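Side-chain contacts in thiamin pyrophosphokinase family protein (Enterococcus faecalis, PDB 3MEL), which probably catalyses the transfer of diphosphate from ATP to thiamine, and binds thiamine diphosphate and magnesium in the crystal: residues G10-S13 / D14-T17; L84-A87 / L88-F91; G103-I106 / D107-L110; F199-A203 / G204-V208. One frame throughout, in Å; residues are numbered along the deposited sequence.

Overall arrangement
Interactions 1, 2, 3 and 4 follow one another along the chain, each a local contact within a continuous stretch. Interactions 2 and 3 both belong to the catalytic domain, on helices 79-90 and 106-113, with centres about 22 Å apart. Interaction 1, in the loop between strands 3-7 and 26-29, comes within about 4 Å of interaction 3 at the nearest atoms, though their centres are about 15 Å apart. Interaction 4 joins strands 196-200 and 206-211 in the thiamine-binding region, its centre 24 to 28 Å from the other three. Only interaction 3 contains a residue of the thiamine diphosphate pocket; interactions 1 and 2 shape a loop and a helix end, and interaction 4 lies away from that pocket, between two sheets.

Interaction 1: residues G10-S13 / D14-T17; sequences GNPS and DWPT
Pro12 and Trp15 meet in a 3-10 turn, entered through an Asx turn at Asn11, in the loop that leads from strand 3-7 toward strand 26-29. The indole rests against the proline with one face. Pro12 CA stands 3.5 Å from the centroid of the five-membered ring of Trp15, almost exactly on its normal, which makes this a CH-pi contact. Pro12 CB continues the cover over the ring junction, 3.8 Å from Trp15 CD2. The first torsion of Trp15 sets CG anti to the carbonyl carbon, beside the backbone N (chi1 -85°), which lays the ring against Pro12, while a backbone bond of 3.0 Å from Trp15 N to Pro12 O closes the turn. One residue earlier, Asp14 N binds Asn11 O at 3.1 Å. His35 of helix 32-37 touches both Pro12 and Trp15, and Ile99 of strand 95-99 packs on the indole, so the ring is buried although the turn lies at the surface. Asn11 holds the start of the turn with its amide oxygen: OD1 accepts from Ser13 OG at 3.1 Å and, from the same face of the amide plane, from Ser13 N at 2.8 Å in a nearly straight bond (172°).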
ATOM      1  N   GLY A  10     -14.198   4.492   3.703  1.00 33.81           N
ATOM      2  CA  GLY A  10     -14.049   3.999   2.352  1.00 35.37           C
ATOM      3  C   GLY A  10     -15.400   3.756   1.730  1.00 35.95           C
ATOM      4  O   GLY A  10     -16.402   3.693   2.431  1.00 37.52           O
ATOM      5  N   ASN A  11     -15.433   3.641   0.411  1.00 38.60           N
ATOM      6  CA  ASN A  11     -16.646   3.202  -0.251  1.00 41.20           C
ATOM      7  C   ASN A  11     -16.909   1.750   0.140  1.00 43.13           C
ATOM      8  O   ASN A  11     -16.012   0.899   0.031  1.00 41.97           O
ATOM      9  CB  ASN A  11     -16.534   3.351  -1.772  1.00 43.26           C
ATOM     10  CG  ASN A  11     -17.748   2.784  -2.506  1.00 45.57           C
ATOM     11  OD1 ASN A  11     -18.733   2.383  -1.885  1.00 40.72           O
ATOM     12  ND2 ASN A  11     -17.681   2.756  -3.833  1.00 46.39           N
ATOM     13  N   PRO A  12     -18.130   1.473   0.642  1.00 43.08           N
ATOM     14  CA  PRO A  12     -18.586   0.136   1.054  1.00 41.69           C
ATOM     15  C   PRO A  12     -18.542  -0.871  -0.095  1.00 41.21           C
ATOM     16  O   PRO A  12     -18.555  -2.079   0.147  1.00 42.41           O
ATOM     17  CB  PRO A  12     -20.036   0.382   1.479  1.00 37.60           C
ATOM     18  CG  PRO A  12     -20.078   1.808   1.853  1.00 37.60           C
ATOM     19  CD  PRO A  12     -19.138   2.507   0.932  1.00 35.09           C
ATOM     20  N   SER A  13     -18.495  -0.374  -1.327  1.00 42.38           N
ATOM     21  CA  SER A  13     -18.393  -1.232  -2.504  1.00 43.25           C
ATOM     22  C   SER A  13     -17.146  -2.102  -2.438  1.00 43.03           C
ATOM     23  O   SER A  13     -17.098  -3.171  -3.040  1.00 47.14           O
ATOM     24  CB  SER A  13     -18.352  -0.390  -3.780  1.00 45.26           C
ATOM     25  OG  SER A  13     -19.583   0.276  -3.988  1.00 52.05           O
ATOM     26  N   ASP A  14     -16.140  -1.638  -1.704  1.00 40.67           N
ATOM     27  CA  ASP A  14     -14.861  -2.329  -1.640  1.00 40.05           C
ATOM     28  C   ASP A  14     -14.705  -3.057  -0.337  1.00 39.64           C
ATOM     29  O   ASP A  14     -13.593  -3.472   0.010  1.00 39.19           O
ATOM     30  CB  ASP A  14     -13.701  -1.354  -1.802  1.00 39.03           C
ATOM     31  CG  ASP A  14     -13.796  -0.557  -3.070  1.00 40.26           C
ATOM     32  OD1 ASP A  14     -14.374  -1.068  -4.055  1.00 40.44           O
ATOM     33  OD2 ASP A  14     -13.295   0.584  -3.076  1.00 45.56           O
ATOM     34  N   TRP A  15     -15.820  -3.197   0.379  1.00 34.95           N
ATOM     35  CA  TRP A  15     -15.851  -3.958   1.611  1.00 33.36           C
ATOM     36  C   TRP A  15     -15.638  -5.445   1.332  1.00 33.77           C
ATOM     37  O   TRP A  15     -15.943  -5.938   0.245  1.00 32.98           O
ATOM     38  CB  TRP A  15     -17.201  -3.783   2.299  1.00 36.82           C
ATOM     39  CG  TRP A  15     -17.354  -2.558   3.180  1.00 40.42           C
ATOM     40  CD1 TRP A  15     -16.411  -1.597   3.459  1.00 38.24           C
ATOM     41  CD2 TRP A  15     -18.529  -2.181   3.906  1.00 39.39           C
ATOM     42  NE1 TRP A  15     -16.937  -0.645   4.301  1.00 32.70           N
ATOM     43  CE2 TRP A  15     -18.234  -0.985   4.593  1.00 39.01           C
ATOM     44  CE3 TRP A  15     -19.807  -2.738   4.034  1.00 33.84           C
ATOM     45  CZ2 TRP A  15     -19.174  -0.342   5.399  1.00 38.18           C
ATOM     46  CZ3 TRP A  15     -20.732  -2.100   4.825  1.00 35.75           C
ATOM     47  CH2 TRP A  15     -20.415  -0.914   5.498  1.00 40.46           C
ATOM     48  N   PRO A  16     -15.116  -6.171   2.324  1.00 33.23           N
ATOM     49  CA  PRO A  16     -15.144  -7.615   2.188  1.00 29.22           C
ATOM     50  C   PRO A  16     -16.595  -8.029   2.401  1.00 38.56           C
ATOM     51  O   PRO A  16     -17.416  -7.233   2.870  1.00 39.33           O
ATOM     52  CB  PRO A  16     -14.319  -8.102   3.380  1.00 26.64           C
ATOM     53  CG  PRO A  16     -13.860  -6.892   4.106  1.00 27.45           C
ATOM     54  CD  PRO A  16     -14.692  -5.756   3.666  1.00 31.42           C
ATOM     55  N   THR A  17     -16.925  -9.261   2.051  1.00 37.34           N
ATOM     56  CA  THR A  17     -18.199  -9.789   2.443  1.00 36.12           C
ATOM     57  C   THR A  17     -18.147  -9.872   3.948  1.00 34.00           C
ATOM     58  O   THR A  17     -17.241 -10.478   4.508  1.00 31.04           O
ATOM     59  CB  THR A  17     -18.459 -11.165   1.821  1.00 33.07           C
ATOM     60  OG1 THR A  17     -19.166 -10.993   0.587  1.00 32.48           O
ATOM     61  CG2 THR A  17     -19.294 -12.009   2.752  1.00 32.39           C
TER

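Interaction 2: residues L84-A87 / L88-F91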
ATOM      1  N   LEU A  84      -8.931   2.462  16.949  1.00 29.69           N
ATOM      2  CA  LEU A  84      -8.357   1.163  17.302  1.00 27.60           C
ATOM      3  C   LEU A  84      -7.972   1.071  18.774  1.00 31.01           C
ATOM      4  O   LEU A  84      -8.304   0.094  19.434  1.00 35.21           O
ATOM      5  CB  LEU A  84      -7.167   0.802  16.414  1.00 31.86           C
ATOM      6  CG  LEU A  84      -6.413  -0.518  16.697  1.00 33.36           C
ATOM      7  CD1 LEU A  84      -7.302  -1.799  16.620  1.00 24.08           C
ATOM      8  CD2 LEU A  84      -5.210  -0.612  15.764  1.00 27.41           C
ATOM      9  N   GLN A  85      -7.282   2.078  19.293  1.00 30.36           N
ATOM     10  CA  GLN A  85      -6.892   2.083  20.697  1.00 30.35           C
ATOM     11  C   GLN A  85      -8.107   2.084  21.643  1.00 33.01           C
ATOM     12  O   GLN A  85      -8.130   1.355  22.636  1.00 33.38           O
ATOM     13  CB  GLN A  85      -5.967   3.271  20.994  1.00 31.89           C
ATOM     14  CG  GLN A  85      -5.184   3.141  22.316  1.00 36.18           C
ATOM     15  CD  GLN A  85      -4.010   4.091  22.394  1.00 38.25           C
ATOM     16  OE1 GLN A  85      -3.756   4.852  21.455  1.00 36.72           O
ATOM     17  NE2 GLN A  85      -3.281   4.053  23.512  1.00 39.33           N
ATOM     18  N   GLU A  86      -9.108   2.902  21.335  1.00 31.62           N
ATOM     19  CA  GLU A  86     -10.310   2.958  22.153  1.00 29.85           C
ATOM     20  C   GLU A  86     -10.976   1.590  22.208  1.00 31.00           C
ATOM     21  O   GLU A  86     -11.371   1.118  23.277  1.00 33.63           O
ATOM     22  CB  GLU A  86     -11.312   3.975  21.591  1.00 28.08           C
ATOM     23  CG  GLU A  86     -10.916   5.443  21.699  1.00 27.51           C
ATOM     24  CD  GLU A  86     -10.607   5.888  23.126  1.00 34.14           C
ATOM     25  OE1 GLU A  86     -11.147   5.292  24.081  1.00 35.85           O
ATOM     26  OE2 GLU A  86      -9.813   6.846  23.297  1.00 37.47           O
ATOM     27  N   ALA A  87     -11.114   0.971  21.038  1.00 30.27           N
ATOM     28  CA  ALA A  87     -11.808  -0.302  20.907  1.00 27.96           C
ATOM     29  C   ALA A  87     -11.029  -1.426  21.589  1.00 32.78           C
ATOM     30  O   ALA A  87     -11.620  -2.277  22.236  1.00 31.29           O
ATOM     31  CB  ALA A  87     -12.061  -0.616  19.452  1.00 27.88           C
ATOM     32  N   LEU A  88      -9.704  -1.427  21.466  1.00 31.98           N
ATOM     33  CA  LEU A  88      -8.923  -2.386  22.225  1.00 30.27           C
ATOM     34  C   LEU A  88      -8.994  -2.080  23.714  1.00 32.18           C
ATOM     35  O   LEU A  88      -8.791  -2.969  24.542  1.00 33.69           O
ATOM     36  CB  LEU A  88      -7.473  -2.422  21.772  1.00 27.57           C
ATOM     37  CG  LEU A  88      -7.071  -3.334  20.623  1.00 30.33           C
ATOM     38  CD1 LEU A  88      -5.701  -2.915  20.168  1.00 33.03           C
ATOM     39  CD2 LEU A  88      -7.059  -4.785  21.019  1.00 27.55           C
ATOM     40  N   GLN A  89      -9.272  -0.830  24.071  1.00 32.08           N
ATOM     41  CA  GLN A  89      -9.382  -0.506  25.488  1.00 33.60           C
ATOM     42  C   GLN A  89     -10.569  -1.249  26.075  1.00 36.04           C
ATOM     43  O   GLN A  89     -10.536  -1.652  27.234  1.00 37.31           O
ATOM     44  CB  GLN A  89      -9.558   0.985  25.738  1.00 30.57           C
ATOM     45  CG  GLN A  89      -9.715   1.281  27.217  1.00 38.35           C
ATOM     46  CD  GLN A  89     -10.182   2.697  27.522  1.00 40.28           C
ATOM     47  OE1 GLN A  89      -9.404   3.649  27.420  1.00 41.70           O
ATOM     48  NE2 GLN A  89     -11.453   2.840  27.919  1.00 35.90           N
ATOM     49  N   ARG A  90     -11.602  -1.426  25.251  1.00 33.11           N
ATOM     50  CA  ARG A  90     -12.880  -1.969  25.670  1.00 28.83           C
ATOM     51  C   ARG A  90     -12.940  -3.461  25.439  1.00 33.38           C
ATOM     52  O   ARG A  90     -13.762  -4.137  26.059  1.00 36.84           O
ATOM     53  CB  ARG A  90     -14.015  -1.309  24.883  1.00 28.64           C
ATOM     54  CG  ARG A  90     -14.596  -0.062  25.514  1.00 26.40           C
ATOM     55  CD  ARG A  90     -15.233   0.855  24.475  1.00 25.44           C
ATOM     56  NE  ARG A  90     -15.431   2.202  25.002  1.00 27.10           N
ATOM     57  CZ  ARG A  90     -14.480   3.141  25.056  1.00 33.43           C
ATOM     58  NH1 ARG A  90     -13.254   2.903  24.600  1.00 29.51           N
ATOM     59  NH2 ARG A  90     -14.759   4.330  25.567  1.00 33.96           N
ATOM     60  N   PHE A  91     -12.094  -3.968  24.534  1.00 32.15           N
ATOM     61  CA  PHE A  91     -12.073  -5.392  24.165  1.00 27.38           C
ATOM     62  C   PHE A  91     -10.650  -5.875  23.970  1.00 29.76           C
ATOM     63  O   PHE A  91     -10.268  -6.250  22.876  1.00 29.10           O
ATOM     64  CB  PHE A  91     -12.851  -5.620  22.874  1.00 26.70           C
ATOM     65  CG  PHE A  91     -14.328  -5.347  22.996  1.00 30.74           C
ATOM     66  CD1 PHE A  91     -15.238  -6.392  23.054  1.00 29.53           C
ATOM     67  CD2 PHE A  91     -14.804  -4.048  23.068  1.00 28.56           C
ATOM     68  CE1 PHE A  91     -16.597  -6.139  23.175  1.00 30.35           C
ATOM     69  CE2 PHE A  91     -16.146  -3.794  23.180  1.00 28.84           C
ATOM     70  CZ  PHE A  91     -17.047  -4.839  23.233  1.00 28.23           C
TER
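Leu84 begins the last two turns of helix 79-90, where side chains four residues apart run beside one another up to the C-terminal end. Its CD1 lies 4.0 Å from Leu88 CD1, the two leucines side by side and pointing the same way. Together they form an apolar ridge that packs on Met96 of strand 95-99 and on Phe121 of helix 119-122. Gln85 contributes through its backbone, with O accepting from Gln89 N at 2.9 Å. Glu86 is gripped twice by one nitrogen of Arg90. Its chain bends at chi2 (-56°), which turns the carboxylate forward along the helix, toward Arg90, and OE1 meets Arg90 NH1 at 3.2 Å in a salt bridge that uses the anti lone pair of the oxygen. The carboxylate and guanidinium planes stand 63° apart and only NH1 bonds to OE1, so this is not a flat, two-pronged pair. The same NH1 also reaches the backbone, 2.9 Å from Glu86 O, which sits at the guanidinium edge and in its plane. This ties the arginine to the helix near its last turn, where Ile69 of strand 68-70 touches both charged residues. Ala87 closes the segment: its O receives Arg90 N at 3.1 Å and a weak bond from Phe91 N, and it lies in the plane of the Phe91 ring, 3.7 Å from CD2.

Interaction 3: residues G103-I106 / D107-L110; sequences GGRI and DHLL. With TPP (thiamine diphosphate), chain E.
Arg105, at the N-cap position of helix 106-113, reaches forward over the first turn to Asp107 and His108. Its CB lies 3.4 Å from Asp107 OD1, and CG passes the same oxygen slightly farther off. Bends at chi2 and chi3 (142° and 80°) then turn the chain so that Arg105 NE passes 4.1 Å from His108 ND1; NE also has a weak, long ion pair with Asp213 of the second subunit. At CZ the guanidinium holds one face over His108, with ND1 beneath its centre and the two planes 45° apart. Arg105 NH1 ends the branch in a salt bridge, 2.7 Å from Asp107 OD1 and 2.8 Å from Asp107 OD2, the latter a hydrogen bond to the syn lone pair of OD2, which lies near the guanidinium plane. Arg105 NH2, the other branch, comes 3.5 Å from His108 CE1. Asp107 OD1 also accepts from His108 N at 2.9 Å, so one carboxylate steadies both the arginine and the start of the helix, where Leu109 N binds Arg105 O at 2.8 Å. On the ligand side, His108 CE1 is 3.2 Å from O1A of thiamine diphosphate, and O3B lies over one face of the ring. The cation-pi contact of Arg105 with Tyr155 of the second subunit sets this helix start at the dimer interface, and His108 belongs to the thiamine diphosphate pocket.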
ATOM      1  N   GLY A 103      -9.851   4.499   1.103  1.00 42.03           N
ATOM      2  CA  GLY A 103      -9.911   5.817   0.492  1.00 45.73           C
ATOM      3  C   GLY A 103      -8.976   6.107  -0.683  1.00 54.20           C
ATOM      4  O   GLY A 103      -9.255   7.028  -1.470  1.00 55.57           O
ATOM      5  N   GLY A 104      -7.869   5.358  -0.805  1.00 47.90           N
ATOM      6  CA  GLY A 104      -6.952   5.528  -1.923  1.00 35.25           C
ATOM      7  C   GLY A 104      -5.645   6.277  -1.667  1.00 34.29           C
ATOM      8  O   GLY A 104      -4.753   6.284  -2.516  1.00 29.78           O
ATOM      9  N   ARG A 105      -5.524   6.905  -0.501  1.00 36.36           N
ATOM     10  CA  ARG A 105      -4.346   7.694  -0.172  1.00 29.39           C
ATOM     11  C   ARG A 105      -3.259   6.813   0.420  1.00 28.20           C
ATOM     12  O   ARG A 105      -3.471   6.137   1.422  1.00 24.97           O
ATOM     13  CB  ARG A 105      -4.723   8.847   0.763  1.00 33.21           C
ATOM     14  CG  ARG A 105      -4.759  10.188   0.040  1.00 35.48           C
ATOM     15  CD  ARG A 105      -5.868  11.110   0.491  1.00 36.06           C
ATOM     16  NE  ARG A 105      -5.633  11.869   1.728  1.00 43.48           N
ATOM     17  CZ  ARG A 105      -4.470  12.048   2.354  1.00 38.34           C
ATOM     18  NH1 ARG A 105      -3.349  11.525   1.888  1.00 36.59           N
ATOM     19  NH2 ARG A 105      -4.437  12.761   3.470  1.00 33.83           N
ATOM     20  N   ILE A 106      -2.083   6.823  -0.204  1.00 29.62           N
ATOM     21  CA  ILE A 106      -1.086   5.820   0.137  1.00 25.86           C
ATOM     22  C   ILE A 106      -0.352   6.114   1.445  1.00 25.07           C
ATOM     23  O   ILE A 106       0.087   5.190   2.117  1.00 28.94           O
ATOM     24  CB  ILE A 106      -0.147   5.464  -1.057  1.00 26.62           C
ATOM     25  CG1 ILE A 106      -0.966   5.155  -2.319  1.00 26.62           C
ATOM     26  CG2 ILE A 106       0.740   4.257  -0.722  1.00 22.66           C
ATOM     27  CD1 ILE A 106      -0.156   4.602  -3.477  1.00 23.13           C
ATOM     28  N   ASP A 107      -0.249   7.384   1.830  1.00 23.28           N
ATOM     29  CA  ASP A 107       0.215   7.707   3.178  1.00 24.92           C
ATOM     30  C   ASP A 107      -0.678   7.049   4.239  1.00 28.28           C
ATOM     31  O   ASP A 107      -0.190   6.484   5.209  1.00 28.80           O
ATOM     32  CB  ASP A 107       0.329   9.224   3.415  1.00 26.97           C
ATOM     33  CG  ASP A 107      -0.814  10.016   2.801  1.00 29.57           C
ATOM     34  OD1 ASP A 107      -1.742   9.414   2.229  1.00 27.89           O
ATOM     35  OD2 ASP A 107      -0.773  11.260   2.886  1.00 27.29           O
ATOM     36  N   HIS A 108      -1.990   7.121   4.048  1.00 29.31           N
ATOM     37  CA  HIS A 108      -2.907   6.432   4.930  1.00 29.15           C
ATOM     38  C   HIS A 108      -2.846   4.920   4.752  1.00 28.65           C
ATOM     39  O   HIS A 108      -2.946   4.171   5.719  1.00 27.12           O
ATOM     40  CB  HIS A 108      -4.326   6.925   4.721  1.00 30.32           C
ATOM     41  CG  HIS A 108      -4.604   8.217   5.401  1.00 38.01           C
ATOM     42  ND1 HIS A 108      -5.416   9.185   4.857  1.00 45.43           N
ATOM     43  CD2 HIS A 108      -4.171   8.707   6.586  1.00 46.29           C
ATOM     44  CE1 HIS A 108      -5.472  10.218   5.678  1.00 57.38           C
ATOM     45  NE2 HIS A 108      -4.726   9.952   6.736  1.00 55.11           N
ATOM     46  N   LEU A 109      -2.688   4.445   3.529  1.00 27.07           N
ATOM     47  CA  LEU A 109      -2.520   3.010   3.399  1.00 27.09           C
ATOM     48  C   LEU A 109      -1.365   2.546   4.319  1.00 29.54           C
ATOM     49  O   LEU A 109      -1.571   1.700   5.187  1.00 27.94           O
ATOM     50  CB  LEU A 109      -2.326   2.584   1.942  1.00 27.00           C
ATOM     51  CG  LEU A 109      -1.909   1.124   1.765  1.00 24.41           C
ATOM     52  CD1 LEU A 109      -3.062   0.236   2.109  1.00 26.27           C
ATOM     53  CD2 LEU A 109      -1.435   0.853   0.360  1.00 21.89           C
ATOM     54  N   LEU A 110      -0.172   3.124   4.157  1.00 27.47           N
ATOM     55  CA  LEU A 110       0.991   2.766   4.984  1.00 28.89           C
ATOM     56  C   LEU A 110       0.860   3.145   6.480  1.00 29.02           C
ATOM     57  O   LEU A 110       1.451   2.514   7.369  1.00 28.40           O
ATOM     58  CB  LEU A 110       2.246   3.411   4.402  1.00 28.64           C
ATOM     59  CG  LEU A 110       2.562   3.044   2.955  1.00 27.14           C
ATOM     60  CD1 LEU A 110       3.673   3.934   2.421  1.00 25.30           C
ATOM     61  CD2 LEU A 110       2.948   1.576   2.850  1.00 28.24           C
TER
HETATM   62  N1' TPP E 902       3.437  15.081  10.146  1.00 37.94           N
HETATM   63  C2' TPP E 902       3.893  15.596  11.456  1.00 38.61           C
HETATM   64  CM2 TPP E 902       5.317  15.122  11.806  1.00 32.58           C
HETATM   65  N3' TPP E 902       2.882  15.448  12.508  1.00 41.99           N
HETATM   66  C4' TPP E 902       1.499  15.874  12.180  1.00 46.28           C
HETATM   67  N4' TPP E 902       0.609  15.604  13.316  1.00 42.72           N
HETATM   68  C5' TPP E 902       1.045  15.127  10.871  1.00 39.66           C
HETATM   69  C6' TPP E 902       2.076  15.475   9.785  1.00 36.46           C
HETATM   70  C7' TPP E 902      -0.402  15.530  10.466  1.00 42.63           C
HETATM   71  N3  TPP E 902      -1.425  14.928  11.379  1.00 46.91           N
HETATM   72  C2  TPP E 902      -1.099  13.615  11.955  1.00 39.36           C
HETATM   73  S1  TPP E 902      -2.380  12.453  11.398  1.00 52.66           S
HETATM   74  C5  TPP E 902      -3.497  13.705  10.674  1.00 52.18           C
HETATM   75  C4  TPP E 902      -2.890  15.081  11.009  1.00 48.67           C
HETATM   76  CM4 TPP E 902      -3.123  16.087   9.886  1.00 47.05           C
HETATM   77  C6  TPP E 902      -4.995  13.540  10.930  1.00 61.87           C
HETATM   78  C7  TPP E 902      -5.712  12.833   9.765  1.00 70.22           C
HETATM   79  O7  TPP E 902      -6.709  11.986  10.312  1.00 95.11           O
HETATM   80  PA  TPP E 902      -7.935  11.342   9.524  1.00185.29           P
HETATM   81  O1A TPP E 902      -7.308  11.401   8.076  1.00101.55           O
HETATM   82  O2A TPP E 902      -9.311  11.770   9.811  1.00184.36           O
HETATM   83  O3A TPP E 902      -8.226   9.793   9.747  1.00 97.16           O
HETATM   84  PB  TPP E 902      -8.693   8.589   8.836  1.00129.96           P
HETATM   85  O1B TPP E 902      -8.345   7.277   9.625  1.00 68.73           O
HETATM   86  O2B TPP E 902     -10.259   8.534   9.062  1.00 82.75           O
HETATM   87  O3B TPP E 902      -8.476   8.695   7.381  1.00129.49           O

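Interaction 4: residues F199-A203 / G204-V208; sequences FSFDA and GMIAV
Ile206 pushes its CD1 methyl into the flat of the Phe201 ring, 3.4 Å from the centroid and 17° off the normal, a CH-pi contact. The two side chains come from opposite directions, and the methyl sits nearer the CD2-CE2 side of the ring than its middle. Ile206 CG1 follows behind, 3.7 Å from Phe201 CZ. The flank of the same methyl meets a second aromatic, Ile206 CD1 lying 3.9 Å from Phe199 CE1, so CD1 sits in the corner between the two phenylalanines. Both rings are brought inward by the same first torsion, CG standing between the backbone N and the carbonyl carbon (chi1 80° for Phe199, 66° for Phe201). Strand 196-200 is the middle strand of a three-stranded antiparallel sheet, while strand 206-211 runs in the large mixed sheet; the connection through Gly204 turns the chain from one to the other, and their side chains face each other as in the beta sandwich of the thiamine-binding domain of this family. Leu167 of strand 167-170 packs against Phe199, Phe201 and Ile206. Farther along, the bump of Val208 CG2 settles beside the end of the Phe199 ring, 3.8 Å from CZ. At the turn, the Gly204 carbonyl abuts the rim of Phe201 in the ring plane, O lying 3.5 Å from CE1.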
ATOM      1  N   PHE A 199       4.665 -21.502   7.588  1.00 39.04           N
ATOM      2  CA  PHE A 199       5.899 -20.729   7.477  1.00 39.04           C
ATOM      3  C   PHE A 199       6.438 -20.364   8.849  1.00 40.46           C
ATOM      4  O   PHE A 199       5.700 -20.347   9.834  1.00 39.69           O
ATOM      5  CB  PHE A 199       5.667 -19.446   6.682  1.00 37.25           C
ATOM      6  CG  PHE A 199       5.036 -18.335   7.488  1.00 34.93           C
ATOM      7  CD1 PHE A 199       5.811 -17.298   7.992  1.00 36.36           C
ATOM      8  CD2 PHE A 199       3.664 -18.328   7.739  1.00 38.32           C
ATOM      9  CE1 PHE A 199       5.235 -16.261   8.735  1.00 36.96           C
ATOM     10  CE2 PHE A 199       3.068 -17.289   8.482  1.00 38.86           C
ATOM     11  CZ  PHE A 199       3.856 -16.255   8.981  1.00 33.91           C
ATOM     12  N   SER A 200       7.728 -20.050   8.904  1.00 40.68           N
ATOM     13  CA  SER A 200       8.364 -19.659  10.156  1.00 41.17           C
ATOM     14  C   SER A 200       9.557 -18.738   9.913  1.00 41.81           C
ATOM     15  O   SER A 200      10.074 -18.654   8.795  1.00 43.06           O
ATOM     16  CB  SER A 200       8.771 -20.886  10.986  1.00 44.62           C
ATOM     17  OG  SER A 200       9.126 -21.981  10.157  1.00 51.68           O
ATOM     18  N   PHE A 201       9.960 -18.031  10.967  1.00 39.91           N
ATOM     19  CA  PHE A 201      11.048 -17.071  10.899  1.00 38.28           C
ATOM     20  C   PHE A 201      11.465 -16.622  12.297  1.00 43.47           C
ATOM     21  O   PHE A 201      10.709 -16.784  13.262  1.00 44.62           O
ATOM     22  CB  PHE A 201      10.688 -15.894   9.987  1.00 36.21           C
ATOM     23  CG  PHE A 201       9.564 -15.024  10.490  1.00 37.31           C
ATOM     24  CD1 PHE A 201       9.829 -13.789  11.068  1.00 38.40           C
ATOM     25  CD2 PHE A 201       8.248 -15.407  10.341  1.00 36.69           C
ATOM     26  CE1 PHE A 201       8.806 -12.977  11.514  1.00 37.79           C
ATOM     27  CE2 PHE A 201       7.222 -14.592  10.784  1.00 39.13           C
ATOM     28  CZ  PHE A 201       7.501 -13.378  11.373  1.00 35.55           C
ATOM     29  N   ASP A 202      12.674 -16.080  12.413  1.00 42.25           N
ATOM     30  CA  ASP A 202      13.263 -15.814  13.722  1.00 42.88           C
ATOM     31  C   ASP A 202      13.219 -14.349  14.100  1.00 42.98           C
ATOM     32  O   ASP A 202      13.245 -14.019  15.279  1.00 47.10           O
ATOM     33  CB  ASP A 202      14.727 -16.268  13.764  1.00 53.90           C
ATOM     34  CG  ASP A 202      14.892 -17.779  13.660  1.00 58.38           C
ATOM     35  OD1 ASP A 202      13.894 -18.523  13.801  1.00 53.48           O
ATOM     36  OD2 ASP A 202      16.044 -18.213  13.437  1.00 60.57           O
ATOM     37  N   ALA A 203      13.174 -13.469  13.108  1.00 39.50           N
ATOM     38  CA  ALA A 203      13.308 -12.042  13.372  1.00 38.85           C
ATOM     39  C   ALA A 203      12.605 -11.191  12.326  1.00 43.52           C
ATOM     40  O   ALA A 203      12.621 -11.521  11.129  1.00 41.73           O
ATOM     41  CB  ALA A 203      14.775 -11.652  13.456  1.00 39.87           C
ATOM     42  N   GLY A 204      11.999 -10.094  12.784  1.00 37.81           N
ATOM     43  CA  GLY A 204      11.333  -9.164  11.891  1.00 35.43           C
ATOM     44  C   GLY A 204       9.823  -9.243  11.984  1.00 35.47           C
ATOM     45  O   GLY A 204       9.277  -9.830  12.910  1.00 35.48           O
HETATM   46  N   MSE A 205       9.137  -8.639  11.028  1.00 32.35           N
HETATM   47  CA  MSE A 205       7.703  -8.743  11.024  1.00 31.65           C
HETATM   48  C   MSE A 205       7.151  -8.909   9.638  1.00 33.49           C
HETATM   49  O   MSE A 205       7.557  -8.226   8.712  1.00 32.17           O
HETATM   50  CB  MSE A 205       7.057  -7.554  11.703  1.00 33.14           C
HETATM   51  CG  MSE A 205       6.026  -7.982  12.735  1.00 38.53           C
HETATM   52 SE   MSE A 205       4.801  -6.554  13.171  1.00 72.09          SE
HETATM   53  CE  MSE A 205       4.264  -6.016  11.382  1.00 35.16           C
ATOM     54  N   ILE A 206       6.215  -9.843   9.508  1.00 36.90           N
ATOM     55  CA  ILE A 206       5.628 -10.145   8.216  1.00 33.72           C
ATOM     56  C   ILE A 206       4.134  -9.892   8.229  1.00 33.09           C
ATOM     57  O   ILE A 206       3.442 -10.051   9.248  1.00 29.15           O
ATOM     58  CB  ILE A 206       5.903 -11.595   7.778  1.00 33.89           C
ATOM     59  CG1 ILE A 206       7.388 -11.919   7.934  1.00 34.95           C
ATOM     60  CG2 ILE A 206       5.456 -11.807   6.336  1.00 30.50           C
ATOM     61  CD1 ILE A 206       7.707 -13.372   7.753  1.00 35.17           C
ATOM     62  N   ALA A 207       3.657  -9.465   7.073  1.00 30.29           N
ATOM     63  CA  ALA A 207       2.250  -9.258   6.867  1.00 32.29           C
ATOM     64  C   ALA A 207       1.831 -10.329   5.898  1.00 31.33           C
ATOM     65  O   ALA A 207       2.169 -10.270   4.717  1.00 34.64           O
ATOM     66  CB  ALA A 207       1.996  -7.869   6.269  1.00 33.23           C
ATOM     67  N   VAL A 208       1.123 -11.334   6.383  1.00 26.92           N
ATOM     68  CA  VAL A 208       0.623 -12.328   5.466  1.00 27.65           C
ATOM     69  C   VAL A 208      -0.573 -11.711   4.763  1.00 28.10           C
ATOM     70  O   VAL A 208      -1.472 -11.177   5.421  1.00 30.75           O
ATOM     71  CB  VAL A 208       0.249 -13.611   6.207  1.00 26.76           C
ATOM     72  CG1 VAL A 208      -0.507 -14.555   5.293  1.00 23.91           C
ATOM     73  CG2 VAL A 208       1.503 -14.264   6.760  1.00 28.06           C
TER